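Local coordinates for protein ATP phosphoribosyltransferase regulatory subunit (Thermotoga maritima, PDB 1USY) that is probably required for the first step of histidine biosynthesis and may pass on feedback control by histidine to the ATP phosphoribosyltransferase it regulates, at residues T240-D243 with R248-A251; V73-F78 with G265-L270; F6-S11 with S118-G123; V109-V114 with Q213-T218; E181-R186 with E222-L227. All blocks are in the same frame, centred on the assembly; numbering follows the deposited sequence.

Contact 1: T240-D243 with R248-A251; sequences TIYD and RLVA
The phenol ring of Y242 lies beside L249, the two side chains running slantwise past each other, with Y242 CE2 4.0 Å from L249 CG; L249 CA and the R248 carbonyl approach the ring obliquely. The Y242 hydroxyl is held by E128 on strand 125-131. On the opposite face I241 and A251 form an apolar patch, I241 CB 3.5 Å from A251 CB, and both residues pack against I113 of helix 103-120. I241 CG1 is anti to its own carbonyl carbon (chi1 -55°), which sets CG1 beside the A251 methyl. Between the strands I241 N donates to A251 O at 2.8 Å. I241 O takes V250 N almost end-on and, weakly, A251 N. Nearer the turn, D243 N reaches R248 O at 2.8 Å and R248 N returns to D243 O. V250 and A251 thus both face I241: a classic beta bulge in the antiparallel hairpin of strands 237-243 and 248-257, within the class-II synthetase-like sheet.

Contact 2: V73-F78 with G265-L270; sequences VWYADF and GGSIFL
S267 OG is gripped by two side chains: the hydroxyl of Y75 donates to it, with Y75 OH to S267 OG 2.9 Å, and Q92 OE1 on strand 86-98 is its second hydrogen-bond partner. The serine oxygen meets the tyrosine at its edge, close to the ring plane, so the phenol approaches end-first. G266 O lies obliquely to the same ring, 3.6 Å from Y75 OH. The tyrosine can span this distance because Y75 CG stands between its backbone N and carbonyl carbon (chi1 55°), from where the ring extends toward strand 262-269 although the nearest CA atoms, those of Y75 and S267, are 9.0 Å apart. Strands 71-83 and 262-269 are not neighbours in the large mixed sheet, which resembles the antiparallel core of class-II aminoacyl-tRNA synthetases; strand 86-98 runs between them, and Y75 and D77 bond to it through their backbones at G94 and Q92. The Y75–S267 bond therefore bridges over the intervening strand, with Q92 rising from that strand to join it. The Y75 ring is also stacked on F54. Farther along strand 71-83, D77 OD2 accepts F78 N at 2.9 Å, 20° out of the carboxylate plane.

Contact 3: F6-S11 with S118-G123; sequences FEKVFS and SEFFEG
K8 lies over one face of the F120 ring, and this is the tight part of the contact. K8 CG stands 3.9 Å from the ring centroid and 26° off the normal, a CH-pi contact displaced toward the rim. The two side chains slide past each other in opposite directions, so the extended lysine runs back along F120 to its backbone, where K8 NZ makes a weak 3.3 Å hydrogen bond to F120 O. F120 CG is anti to its carbonyl carbon (chi1 -61°), which directs the ring at helix 6-16. A leucine here would probably leave the K8 methylenes without their flat aromatic platform and open a gap between the helices. The outer side is looser and polar. S11 OG, at the edge of the F120 ring and in its plane, donates to E119 OE2 at 2.9 Å, coming from above the carboxylate plane, while E119 OE1 pairs with K15. E119 is thus shared between a hydroxyl and an ammonium, which would probably favour its charged form where the end of helix 103-120 meets helix 6-16.

Contact 4: V109-V114 with Q213-T218; sequences VLEIIV and QEKFPT
V114 and F216 cross at a slant, the valine methyl CG1 set squarely over the ring: V114 CG1 is 3.5 Å from the F216 centroid and only 10° off its normal, a CH-pi contact. With CG1 anti to the backbone N (chi1 166°), V114 turns this branch to the phenylalanine and leaves CG2 to pack on I241. The opposite face of the F216 ring carries K215 CG, toward the rim, so the ring is sandwiched between valine and lysine. E111 meets F216 at about a right angle, its carboxylate plane tilted 26° from the ring, with E111 OE1 3.6 Å from F216 CZ. An alanine at F216 is likely to strip V114 CG1 of its aromatic cover and open a gap between helix 103-120 and the end of helix 199-215. K215, bent at its second and fourth torsions, crosses E111 obliquely and forms a salt bridge, K215 NZ to E111 OE1 3.5 Å. Because E111 OE2 lies close to E115 OE1, this lysine probably eases the repulsion between two carboxylates on helix 103-120.

Contact 5: E181-R186 with E222-L227; sequences EDSIYR and EIDLTL. With HIS (histidine), chain M.
The end of helix 174-185, which lines the histidine pocket together with L159 and K157 of this chain, packs here against the chain leaving edge strand 220-223. S183 carries the contact, its CA 4.7 Å from D224 CA. S183 CB rests against the D224 carboxylate, 3.6 Å from D224 OD1, and S183 OG lies 3.6 Å from the methyl T226 CG2. No hydrogen bond joins the two segments at this point; the serine hydroxyl bonds back to the carbonyl of I180, another pocket residue, within its own helix. D224 OD1 accepts T226 N at 2.7 Å, nearly along the C-O axis, closing an Asx turn that folds the chain just beyond the strand. D224 CG is anti to the backbone N (chi1 -178°), a setting that brings the carboxylate back toward S183. Its other oxygen, D224 OD2, forms salt bridges with K157 and with R187, which also bonds S183 O and so ties the helix end to the turn. On the other side of the helix the bound histidine meets I184 and Y185: I184 CD1 packs against the ligand CA, while Y185 OH stands 3.8 Å from ligand NE2. I184 CG2 lies over the centre of the Y185 ring, backing the tyrosine beside the ligand imidazole.

How the contacts relate
Contacts 1, 2, 4 and 5 are buried, while contact 3 is partly open and lies near the interface with a second subunit. Contacts 1 and 2 share the large sheet and touch directly, V250 O to F269 N 2.9 Å; one joins neighbouring strands by backbone bonds, the other reaches across a strand through side chains. Contacts 3 and 4 both use helix 103-120, and both set an aromatic ring, F120 or F216, beside a hydrogen bond or a charged pair. I113 and V114 from contact 4 press on I241 of contact 1, linking helix to sheet. Contact 5, about 26 Å from contact 2 between centres and across the chain's centre from it, differs in carrying ligand-pocket residues.

Contact 1: T240-D243 with R248-A251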
# COMPACT_ATOMS: atom_id res chain seq x y z
N THR B 240 -37.57 -2.38 -5.66
CA THR B 240 -37.02 -2.17 -4.34
C THR B 240 -38.00 -2.70 -3.28
O THR B 240 -39.21 -2.78 -3.54
CB THR B 240 -36.72 -0.67 -4.14
OG1 THR B 240 -37.88 0.09 -4.51
CG2 THR B 240 -35.65 -0.20 -5.15
N ILE B 241 -37.51 -3.11 -2.12
CA ILE B 241 -38.42 -3.62 -1.06
C ILE B 241 -38.15 -2.91 0.25
O ILE B 241 -36.96 -2.78 0.66
CB ILE B 241 -38.32 -5.15 -0.87
CG1 ILE B 241 -38.55 -5.90 -2.16
CG2 ILE B 241 -39.38 -5.65 0.06
CD1 ILE B 241 -38.66 -7.41 -1.95
N TYR B 242 -39.22 -2.41 0.87
CA TYR B 242 -39.10 -1.70 2.15
C TYR B 242 -39.85 -2.45 3.27
O TYR B 242 -40.95 -3.04 3.08
CB TYR B 242 -39.58 -0.24 2.05
CG TYR B 242 -39.02 0.55 0.88
CD1 TYR B 242 -39.54 0.38 -0.41
CD2 TYR B 242 -37.98 1.46 1.05
CE1 TYR B 242 -39.07 1.08 -1.46
CE2 TYR B 242 -37.47 2.19 -0.08
CZ TYR B 242 -38.02 1.98 -1.32
OH TYR B 242 -37.57 2.64 -2.47
N ASP B 243 -39.25 -2.43 4.45
CA ASP B 243 -39.96 -2.94 5.62
C ASP B 243 -40.49 -1.74 6.40
O ASP B 243 -39.72 -0.92 6.80
CB ASP B 243 -39.04 -3.80 6.48
CG ASP B 243 -39.67 -4.21 7.79
OD1 ASP B 243 -40.88 -4.58 7.80
OD2 ASP B 243 -39.04 -4.19 8.88
N ARG B 248 -36.75 0.43 6.85
CA ARG B 248 -35.58 0.35 5.97
C ARG B 248 -35.84 -0.33 4.63
O ARG B 248 -36.80 -1.09 4.51
CB ARG B 248 -34.36 -0.32 6.64
CG ARG B 248 -34.48 -0.79 8.06
CD ARG B 248 -33.29 -1.64 8.52
NE ARG B 248 -32.00 -0.95 8.36
CZ ARG B 248 -31.00 -0.98 9.23
NH1 ARG B 248 -31.10 -1.68 10.37
NH2 ARG B 248 -29.88 -0.32 8.98
N LEU B 249 -34.98 -0.00 3.64
CA LEU B 249 -34.91 -0.65 2.35
C LEU B 249 -34.27 -1.99 2.59
O LEU B 249 -33.20 -2.07 3.18
CB LEU B 249 -33.98 0.14 1.44
CG LEU B 249 -34.07 0.10 -0.10
CD1 LEU B 249 -32.94 0.96 -0.71
CD2 LEU B 249 -33.97 -1.27 -0.67
N VAL B 250 -34.88 -3.04 2.08
CA VAL B 250 -34.58 -4.39 2.55
C VAL B 250 -34.14 -5.32 1.40
O VAL B 250 -33.52 -6.34 1.62
CB VAL B 250 -35.82 -4.87 3.34
CG1 VAL B 250 -36.22 -6.28 3.02
CG2 VAL B 250 -35.59 -4.63 4.82
N ALA B 251 -34.42 -4.92 0.17
CA ALA B 251 -34.16 -5.75 -0.99
C ALA B 251 -34.18 -4.85 -2.23
O ALA B 251 -34.78 -3.79 -2.20
CB ALA B 251 -35.22 -6.84 -1.08

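Contact 2: V73-F78 with G265-L270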
# COMPACT_ATOMS: atom_id res chain seq x y z
N VAL B 73 -27.60 -18.72 -10.38
CA VAL B 73 -26.99 -18.87 -9.05
C VAL B 73 -27.70 -18.13 -7.94
O VAL B 73 -28.39 -17.14 -8.18
CB VAL B 73 -25.51 -18.42 -9.03
CG1 VAL B 73 -24.67 -19.31 -9.93
CG2 VAL B 73 -25.37 -16.92 -9.36
N TRP B 74 -27.50 -18.61 -6.71
CA TRP B 74 -27.82 -17.86 -5.50
C TRP B 74 -26.55 -17.68 -4.72
O TRP B 74 -25.65 -18.52 -4.79
CB TRP B 74 -28.90 -18.55 -4.65
CG TRP B 74 -28.43 -19.78 -3.99
CD1 TRP B 74 -28.48 -21.04 -4.49
CD2 TRP B 74 -27.84 -19.88 -2.70
NE1 TRP B 74 -27.96 -21.94 -3.58
CE2 TRP B 74 -27.55 -21.25 -2.47
CE3 TRP B 74 -27.52 -18.96 -1.70
CZ2 TRP B 74 -26.94 -21.72 -1.30
CZ3 TRP B 74 -26.89 -19.42 -0.54
CH2 TRP B 74 -26.61 -20.78 -0.35
N TYR B 75 -26.47 -16.59 -3.98
CA TYR B 75 -25.33 -16.33 -3.11
C TYR B 75 -25.77 -15.87 -1.72
O TYR B 75 -26.98 -15.61 -1.50
CB TYR B 75 -24.39 -15.32 -3.76
CG TYR B 75 -25.06 -14.03 -4.15
CD1 TYR B 75 -25.26 -13.02 -3.20
CD2 TYR B 75 -25.53 -13.82 -5.45
CE1 TYR B 75 -25.90 -11.84 -3.54
CE2 TYR B 75 -26.17 -12.63 -5.80
CZ TYR B 75 -26.34 -11.65 -4.83
OH TYR B 75 -26.95 -10.46 -5.14
N ALA B 76 -24.79 -15.78 -0.81
CA ALA B 76 -24.92 -15.39 0.59
C ALA B 76 -23.55 -15.02 1.16
O ALA B 76 -22.81 -15.89 1.68
CB ALA B 76 -25.57 -16.54 1.45
N ASP B 77 -23.22 -13.74 1.07
CA ASP B 77 -21.96 -13.24 1.56
C ASP B 77 -21.97 -11.71 1.77
O ASP B 77 -22.96 -11.00 1.52
CB ASP B 77 -20.85 -13.62 0.60
CG ASP B 77 -19.54 -14.01 1.31
OD1 ASP B 77 -18.82 -14.84 0.73
OD2 ASP B 77 -19.13 -13.57 2.42
N PHE B 78 -20.84 -11.22 2.25
CA PHE B 78 -20.67 -9.82 2.44
C PHE B 78 -20.43 -9.14 1.11
O PHE B 78 -19.78 -9.72 0.24
CB PHE B 78 -19.52 -9.59 3.39
CG PHE B 78 -19.86 -9.95 4.81
CD1 PHE B 78 -19.33 -11.07 5.40
CD2 PHE B 78 -20.76 -9.17 5.53
CE1 PHE B 78 -19.68 -11.39 6.73
CE2 PHE B 78 -21.10 -9.48 6.85
CZ PHE B 78 -20.57 -10.58 7.45
N GLY B 265 -31.51 -10.09 -11.55
CA GLY B 265 -30.94 -10.41 -10.28
C GLY B 265 -31.65 -9.64 -9.22
O GLY B 265 -32.40 -8.72 -9.52
N GLY B 266 -31.41 -10.04 -7.98
CA GLY B 266 -32.08 -9.47 -6.84
C GLY B 266 -31.20 -9.80 -5.66
O GLY B 266 -30.52 -10.81 -5.66
N SER B 267 -31.28 -8.95 -4.65
CA SER B 267 -30.47 -8.97 -3.47
C SER B 267 -31.37 -8.72 -2.29
O SER B 267 -32.31 -7.91 -2.37
CB SER B 267 -29.48 -7.79 -3.52
OG SER B 267 -28.18 -8.23 -3.83
N ILE B 268 -31.07 -9.37 -1.17
CA ILE B 268 -31.63 -8.96 0.08
C ILE B 268 -30.55 -8.53 1.05
O ILE B 268 -29.48 -9.18 1.14
CB ILE B 268 -32.42 -10.08 0.70
CG1 ILE B 268 -33.68 -10.35 -0.08
CG2 ILE B 268 -32.74 -9.75 2.17
CD1 ILE B 268 -34.19 -11.71 0.16
N PHE B 269 -30.85 -7.48 1.81
CA PHE B 269 -29.99 -7.00 2.90
C PHE B 269 -30.41 -7.45 4.32
O PHE B 269 -31.42 -6.98 4.85
CB PHE B 269 -29.88 -5.48 2.81
CG PHE B 269 -29.84 -4.94 1.39
CD1 PHE B 269 -28.72 -5.16 0.58
CD2 PHE B 269 -30.92 -4.20 0.87
CE1 PHE B 269 -28.66 -4.66 -0.76
CE2 PHE B 269 -30.90 -3.68 -0.45
CZ PHE B 269 -29.74 -3.93 -1.28
N LEU B 270 -29.68 -8.39 4.92
CA LEU B 270 -29.88 -8.61 6.35
C LEU B 270 -28.89 -7.66 7.00
O LEU B 270 -29.15 -7.09 8.05
CB LEU B 270 -29.51 -10.04 6.75
CG LEU B 270 -29.96 -11.31 6.06
CD1 LEU B 270 -29.35 -12.40 6.88
CD2 LEU B 270 -31.50 -11.49 5.98

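Contact 3: F6-S11 with S118-G123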
# COMPACT_ATOMS: atom_id res chain seq x y z
N PHE B 6 -28.91 -17.67 10.65
CA PHE B 6 -28.53 -18.52 9.54
C PHE B 6 -29.70 -19.41 9.09
O PHE B 6 -29.70 -19.88 7.95
CB PHE B 6 -27.34 -19.37 9.95
CG PHE B 6 -26.76 -20.20 8.86
CD1 PHE B 6 -27.19 -21.52 8.67
CD2 PHE B 6 -25.74 -19.68 8.06
CE1 PHE B 6 -26.62 -22.32 7.68
CE2 PHE B 6 -25.16 -20.47 7.05
CZ PHE B 6 -25.62 -21.80 6.86
N GLU B 7 -30.69 -19.61 9.97
CA GLU B 7 -31.98 -20.16 9.58
C GLU B 7 -32.49 -19.42 8.33
O GLU B 7 -33.13 -20.03 7.47
CB GLU B 7 -33.01 -19.97 10.70
CG GLU B 7 -33.64 -21.25 11.25
N LYS B 8 -32.21 -18.12 8.24
CA LYS B 8 -32.70 -17.29 7.13
C LYS B 8 -31.93 -17.64 5.87
O LYS B 8 -32.51 -17.78 4.77
CB LYS B 8 -32.66 -15.80 7.47
CG LYS B 8 -33.88 -15.33 8.29
CD LYS B 8 -33.77 -13.91 8.89
CE LYS B 8 -34.99 -13.62 9.79
NZ LYS B 8 -34.82 -12.56 10.85
N VAL B 9 -30.64 -17.85 6.04
CA VAL B 9 -29.78 -18.34 4.96
C VAL B 9 -30.19 -19.73 4.46
O VAL B 9 -30.27 -19.93 3.27
CB VAL B 9 -28.30 -18.30 5.35
CG1 VAL B 9 -27.48 -18.48 4.16
CG2 VAL B 9 -27.99 -16.95 5.95
N PHE B 10 -30.47 -20.67 5.36
CA PHE B 10 -30.92 -22.01 4.96
C PHE B 10 -32.24 -21.95 4.21
O PHE B 10 -32.43 -22.62 3.18
CB PHE B 10 -31.09 -22.93 6.17
CG PHE B 10 -31.79 -24.26 5.84
CD1 PHE B 10 -31.11 -25.29 5.17
CD2 PHE B 10 -33.12 -24.47 6.20
CE1 PHE B 10 -31.75 -26.50 4.88
CE2 PHE B 10 -33.76 -25.67 5.91
CZ PHE B 10 -33.06 -26.69 5.24
N SER B 11 -33.17 -21.15 4.75
CA SER B 11 -34.48 -20.98 4.18
C SER B 11 -34.41 -20.47 2.74
O SER B 11 -35.05 -21.04 1.85
CB SER B 11 -35.29 -20.02 5.06
OG SER B 11 -36.57 -19.75 4.49
N SER B 118 -40.75 -11.03 2.90
CA SER B 118 -41.94 -11.04 3.72
C SER B 118 -41.85 -12.07 4.85
O SER B 118 -42.64 -12.02 5.79
CB SER B 118 -43.18 -11.24 2.87
OG SER B 118 -43.12 -12.48 2.22
N GLU B 119 -40.88 -12.97 4.80
CA GLU B 119 -40.71 -13.93 5.89
C GLU B 119 -39.47 -13.62 6.77
O GLU B 119 -39.40 -14.02 7.92
CB GLU B 119 -40.74 -15.39 5.38
CG GLU B 119 -39.38 -16.03 5.12
CD GLU B 119 -39.40 -17.57 5.03
OE1 GLU B 119 -40.17 -18.10 4.19
OE2 GLU B 119 -38.62 -18.24 5.78
N PHE B 120 -38.52 -12.86 6.24
CA PHE B 120 -37.35 -12.47 7.02
C PHE B 120 -37.56 -11.21 7.87
O PHE B 120 -36.87 -11.01 8.86
CB PHE B 120 -36.11 -12.30 6.13
CG PHE B 120 -35.71 -13.56 5.41
CD1 PHE B 120 -34.77 -13.51 4.38
CD2 PHE B 120 -36.28 -14.81 5.74
CE1 PHE B 120 -34.41 -14.68 3.68
CE2 PHE B 120 -35.92 -15.97 5.06
CZ PHE B 120 -34.98 -15.91 4.02
N PHE B 121 -38.50 -10.38 7.47
CA PHE B 121 -38.72 -9.14 8.18
C PHE B 121 -40.12 -9.13 8.73
O PHE B 121 -41.01 -9.76 8.16
CB PHE B 121 -38.47 -7.96 7.25
CG PHE B 121 -37.08 -7.92 6.72
CD1 PHE B 121 -36.77 -8.56 5.53
CD2 PHE B 121 -36.06 -7.28 7.44
CE1 PHE B 121 -35.46 -8.56 5.02
CE2 PHE B 121 -34.71 -7.28 6.96
CZ PHE B 121 -34.42 -7.92 5.74
N GLU B 122 -40.30 -8.41 9.83
CA GLU B 122 -41.56 -8.50 10.54
C GLU B 122 -42.56 -7.80 9.72
O GLU B 122 -43.67 -8.29 9.49
CB GLU B 122 -41.47 -7.83 11.92
CG GLU B 122 -41.62 -8.81 13.08
CD GLU B 122 -40.29 -9.45 13.49
OE1 GLU B 122 -39.93 -10.52 12.92
OE2 GLU B 122 -39.59 -8.89 14.38
N GLY B 123 -42.14 -6.64 9.25
CA GLY B 123 -43.05 -5.54 9.02
C GLY B 123 -43.88 -5.85 7.84
O GLY B 123 -43.48 -6.71 7.07

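Contact 4: V109-V114 with Q213-T218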
# COMPACT_ATOMS: atom_id res chain seq x y z
N VAL B 109 -37.26 -14.82 -10.02
CA VAL B 109 -36.39 -14.09 -9.10
C VAL B 109 -37.23 -13.30 -8.10
O VAL B 109 -37.11 -13.50 -6.90
CB VAL B 109 -35.40 -13.15 -9.82
CG1 VAL B 109 -34.61 -12.29 -8.78
CG2 VAL B 109 -34.47 -13.96 -10.74
N LEU B 110 -38.12 -12.46 -8.60
CA LEU B 110 -38.95 -11.63 -7.73
C LEU B 110 -39.63 -12.49 -6.70
O LEU B 110 -39.73 -12.11 -5.54
CB LEU B 110 -40.05 -10.95 -8.54
CG LEU B 110 -39.87 -9.48 -8.92
CD1 LEU B 110 -41.17 -9.06 -9.46
CD2 LEU B 110 -39.44 -8.64 -7.75
N GLU B 111 -40.08 -13.66 -7.12
CA GLU B 111 -40.95 -14.41 -6.27
C GLU B 111 -40.17 -14.90 -5.07
O GLU B 111 -40.65 -14.77 -3.94
CB GLU B 111 -41.69 -15.49 -7.07
CG GLU B 111 -41.41 -16.94 -6.70
CD GLU B 111 -41.94 -17.30 -5.34
OE1 GLU B 111 -43.14 -17.00 -5.08
OE2 GLU B 111 -41.16 -17.87 -4.52
N ILE B 112 -38.94 -15.37 -5.29
CA ILE B 112 -38.05 -15.76 -4.19
C ILE B 112 -37.63 -14.58 -3.27
O ILE B 112 -37.72 -14.70 -2.06
CB ILE B 112 -36.82 -16.51 -4.74
CG1 ILE B 112 -37.25 -17.74 -5.50
CG2 ILE B 112 -35.85 -16.89 -3.64
CD1 ILE B 112 -36.14 -18.30 -6.35
N ILE B 113 -37.19 -13.46 -3.85
CA ILE B 113 -36.75 -12.32 -3.05
C ILE B 113 -37.93 -11.80 -2.21
O ILE B 113 -37.80 -11.61 -1.01
CB ILE B 113 -36.13 -11.17 -3.93
CG1 ILE B 113 -34.78 -11.51 -4.57
CG2 ILE B 113 -35.91 -9.91 -3.08
CD1 ILE B 113 -34.08 -12.66 -4.04
N VAL B 114 -39.07 -11.57 -2.85
CA VAL B 114 -40.25 -11.06 -2.13
C VAL B 114 -40.67 -12.05 -1.05
O VAL B 114 -40.85 -11.65 0.12
CB VAL B 114 -41.46 -10.78 -3.09
CG1 VAL B 114 -42.78 -10.59 -2.31
CG2 VAL B 114 -41.19 -9.59 -4.00
N GLN B 213 -49.24 -9.39 -6.74
CA GLN B 213 -50.52 -9.17 -6.03
C GLN B 213 -51.26 -10.49 -5.75
O GLN B 213 -51.76 -10.73 -4.64
CB GLN B 213 -51.44 -8.27 -6.84
CG GLN B 213 -51.59 -6.88 -6.22
CD GLN B 213 -52.35 -5.90 -7.12
OE1 GLN B 213 -52.77 -6.28 -8.21
NE2 GLN B 213 -52.55 -4.66 -6.71
N GLU B 214 -51.34 -11.35 -6.75
CA GLU B 214 -52.05 -12.62 -6.57
C GLU B 214 -51.39 -13.55 -5.55
O GLU B 214 -52.05 -14.11 -4.67
CB GLU B 214 -52.14 -13.45 -7.83
N LYS B 215 -50.08 -13.70 -5.70
CA LYS B 215 -49.28 -14.60 -4.85
C LYS B 215 -48.96 -13.98 -3.48
O LYS B 215 -48.79 -14.71 -2.48
CB LYS B 215 -47.96 -14.91 -5.55
CG LYS B 215 -47.20 -16.04 -4.88
CD LYS B 215 -47.09 -17.30 -5.74
CE LYS B 215 -46.52 -18.47 -4.95
NZ LYS B 215 -46.14 -18.09 -3.58
N PHE B 216 -48.86 -12.68 -3.29
CA PHE B 216 -48.57 -12.08 -1.98
C PHE B 216 -49.64 -11.09 -1.52
O PHE B 216 -49.47 -9.89 -1.68
CB PHE B 216 -47.19 -11.42 -2.00
CG PHE B 216 -46.12 -12.35 -2.41
CD1 PHE B 216 -45.63 -12.31 -3.70
CD2 PHE B 216 -45.61 -13.28 -1.52
CE1 PHE B 216 -44.61 -13.18 -4.09
CE2 PHE B 216 -44.61 -14.14 -1.90
CZ PHE B 216 -44.10 -14.09 -3.19
N PRO B 217 -50.75 -11.58 -0.97
CA PRO B 217 -51.86 -10.70 -0.59
C PRO B 217 -51.63 -9.84 0.68
O PRO B 217 -52.49 -8.99 0.98
CB PRO B 217 -53.04 -11.67 -0.38
CG PRO B 217 -52.39 -13.03 -0.10
CD PRO B 217 -51.03 -13.02 -0.70
N THR B 218 -50.52 -10.06 1.39
CA THR B 218 -50.17 -9.26 2.57
C THR B 218 -49.00 -8.30 2.31
O THR B 218 -48.51 -7.65 3.24
CB THR B 218 -49.82 -10.16 3.79
OG1 THR B 218 -48.55 -10.80 3.58
CG2 THR B 218 -50.86 -11.29 4.02

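Contact 5: E181-R186 with E222-L227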
# COMPACT_ATOMS: atom_id res chain seq x y z
N GLU B 181 -46.00 12.97 -9.64
CA GLU B 181 -47.27 12.98 -8.92
C GLU B 181 -47.92 11.55 -8.78
O GLU B 181 -48.50 11.21 -7.76
CB GLU B 181 -48.24 13.97 -9.58
CG GLU B 181 -47.93 15.43 -9.29
CD GLU B 181 -49.00 16.36 -9.82
OE1 GLU B 181 -48.97 16.67 -11.03
OE2 GLU B 181 -49.88 16.77 -9.04
N ASP B 182 -47.81 10.73 -9.81
CA ASP B 182 -48.30 9.37 -9.74
C ASP B 182 -47.58 8.60 -8.68
O ASP B 182 -48.21 7.85 -7.91
CB ASP B 182 -48.16 8.65 -11.08
CG ASP B 182 -49.30 8.98 -12.02
OD1 ASP B 182 -49.21 8.58 -13.21
OD2 ASP B 182 -50.31 9.65 -11.64
N SER B 183 -46.27 8.81 -8.64
CA SER B 183 -45.37 8.07 -7.78
C SER B 183 -45.65 8.46 -6.32
O SER B 183 -45.21 7.75 -5.38
CB SER B 183 -43.91 8.37 -8.18
OG SER B 183 -43.40 9.48 -7.44
N ILE B 184 -46.35 9.58 -6.12
CA ILE B 184 -46.80 9.94 -4.78
C ILE B 184 -48.22 9.46 -4.47
O ILE B 184 -48.45 8.87 -3.41
CB ILE B 184 -46.69 11.48 -4.47
CG1 ILE B 184 -45.23 11.93 -4.42
CG2 ILE B 184 -47.26 11.77 -3.07
CD1 ILE B 184 -44.97 13.15 -5.22
N TYR B 185 -49.16 9.74 -5.37
CA TYR B 185 -50.60 9.60 -5.10
C TYR B 185 -51.31 8.42 -5.73
O TYR B 185 -52.36 8.04 -5.22
CB TYR B 185 -51.34 10.83 -5.56
CG TYR B 185 -51.02 12.05 -4.75
CD1 TYR B 185 -50.28 13.11 -5.33
CD2 TYR B 185 -51.43 12.15 -3.41
CE1 TYR B 185 -49.97 14.27 -4.58
CE2 TYR B 185 -51.14 13.29 -2.66
CZ TYR B 185 -50.43 14.36 -3.25
OH TYR B 185 -50.12 15.48 -2.52
N ARG B 186 -50.77 7.87 -6.83
CA ARG B 186 -51.43 6.74 -7.51
C ARG B 186 -50.49 5.59 -7.85
O ARG B 186 -50.35 5.21 -9.03
CB ARG B 186 -52.23 7.17 -8.76
CG ARG B 186 -52.35 8.64 -9.10
CD ARG B 186 -53.73 9.03 -9.65
NE ARG B 186 -54.50 9.59 -8.55
CZ ARG B 186 -55.82 9.48 -8.32
NH1 ARG B 186 -56.69 8.82 -9.13
NH2 ARG B 186 -56.28 10.08 -7.24
N GLU B 222 -46.50 -1.59 -5.09
CA GLU B 222 -46.72 -0.25 -5.63
C GLU B 222 -45.82 0.10 -6.81
O GLU B 222 -44.79 -0.52 -7.06
CB GLU B 222 -46.69 0.85 -4.55
CG GLU B 222 -46.29 0.39 -3.19
CD GLU B 222 -46.75 1.28 -2.06
OE1 GLU B 222 -47.69 0.86 -1.34
OE2 GLU B 222 -46.13 2.34 -1.83
N ILE B 223 -46.24 1.09 -7.55
CA ILE B 223 -45.61 1.40 -8.79
C ILE B 223 -44.99 2.77 -8.67
O ILE B 223 -45.65 3.71 -8.26
CB ILE B 223 -46.67 1.39 -9.89
CG1 ILE B 223 -47.29 -0.02 -10.06
CG2 ILE B 223 -46.10 2.01 -11.16
CD1 ILE B 223 -46.55 -0.99 -11.01
N ASP B 224 -43.71 2.88 -9.00
CA ASP B 224 -42.98 4.17 -8.90
C ASP B 224 -41.91 4.26 -9.99
O ASP B 224 -40.95 3.52 -9.99
CB ASP B 224 -42.33 4.32 -7.53
CG ASP B 224 -41.60 5.66 -7.36
OD1 ASP B 224 -41.01 6.20 -8.35
OD2 ASP B 224 -41.59 6.23 -6.24
N LEU B 225 -42.12 5.18 -10.90
CA LEU B 225 -41.30 5.33 -12.10
C LEU B 225 -40.24 6.44 -11.97
O LEU B 225 -39.66 6.88 -12.99
CB LEU B 225 -42.21 5.63 -13.27
CG LEU B 225 -43.06 4.51 -13.90
CD1 LEU B 225 -43.04 3.16 -13.18
CD2 LEU B 225 -44.49 5.01 -14.04
N THR B 226 -40.10 6.95 -10.74
CA THR B 226 -38.96 7.86 -10.60
C THR B 226 -37.68 6.99 -10.51
O THR B 226 -37.64 5.88 -11.01
CB THR B 226 -39.19 8.75 -9.35
OG1 THR B 226 -39.35 7.95 -8.19
CG2 THR B 226 -40.46 9.61 -9.48
N LEU B 227 -36.69 7.52 -9.87
CA LEU B 227 -35.35 6.89 -9.70
C LEU B 227 -34.79 6.49 -11.09
O LEU B 227 -34.74 5.31 -11.48
CB LEU B 227 -35.34 5.70 -8.63
CG LEU B 227 -35.99 4.29 -8.83
CD1 LEU B 227 -36.43 3.72 -7.46
CD2 LEU B 227 -37.24 4.20 -9.71
CA HIS M . -43.15 14.83 -3.25
C HIS M . -42.77 15.71 -4.44
CB HIS M . -43.62 15.68 -2.04
CG HIS M . -44.94 16.37 -2.25
ND1 HIS M . -45.43 16.70 -3.50
CD2 HIS M . -45.87 16.80 -1.36
CE1 HIS M . -46.60 17.29 -3.37
NE2 HIS M . -46.89 17.36 -2.08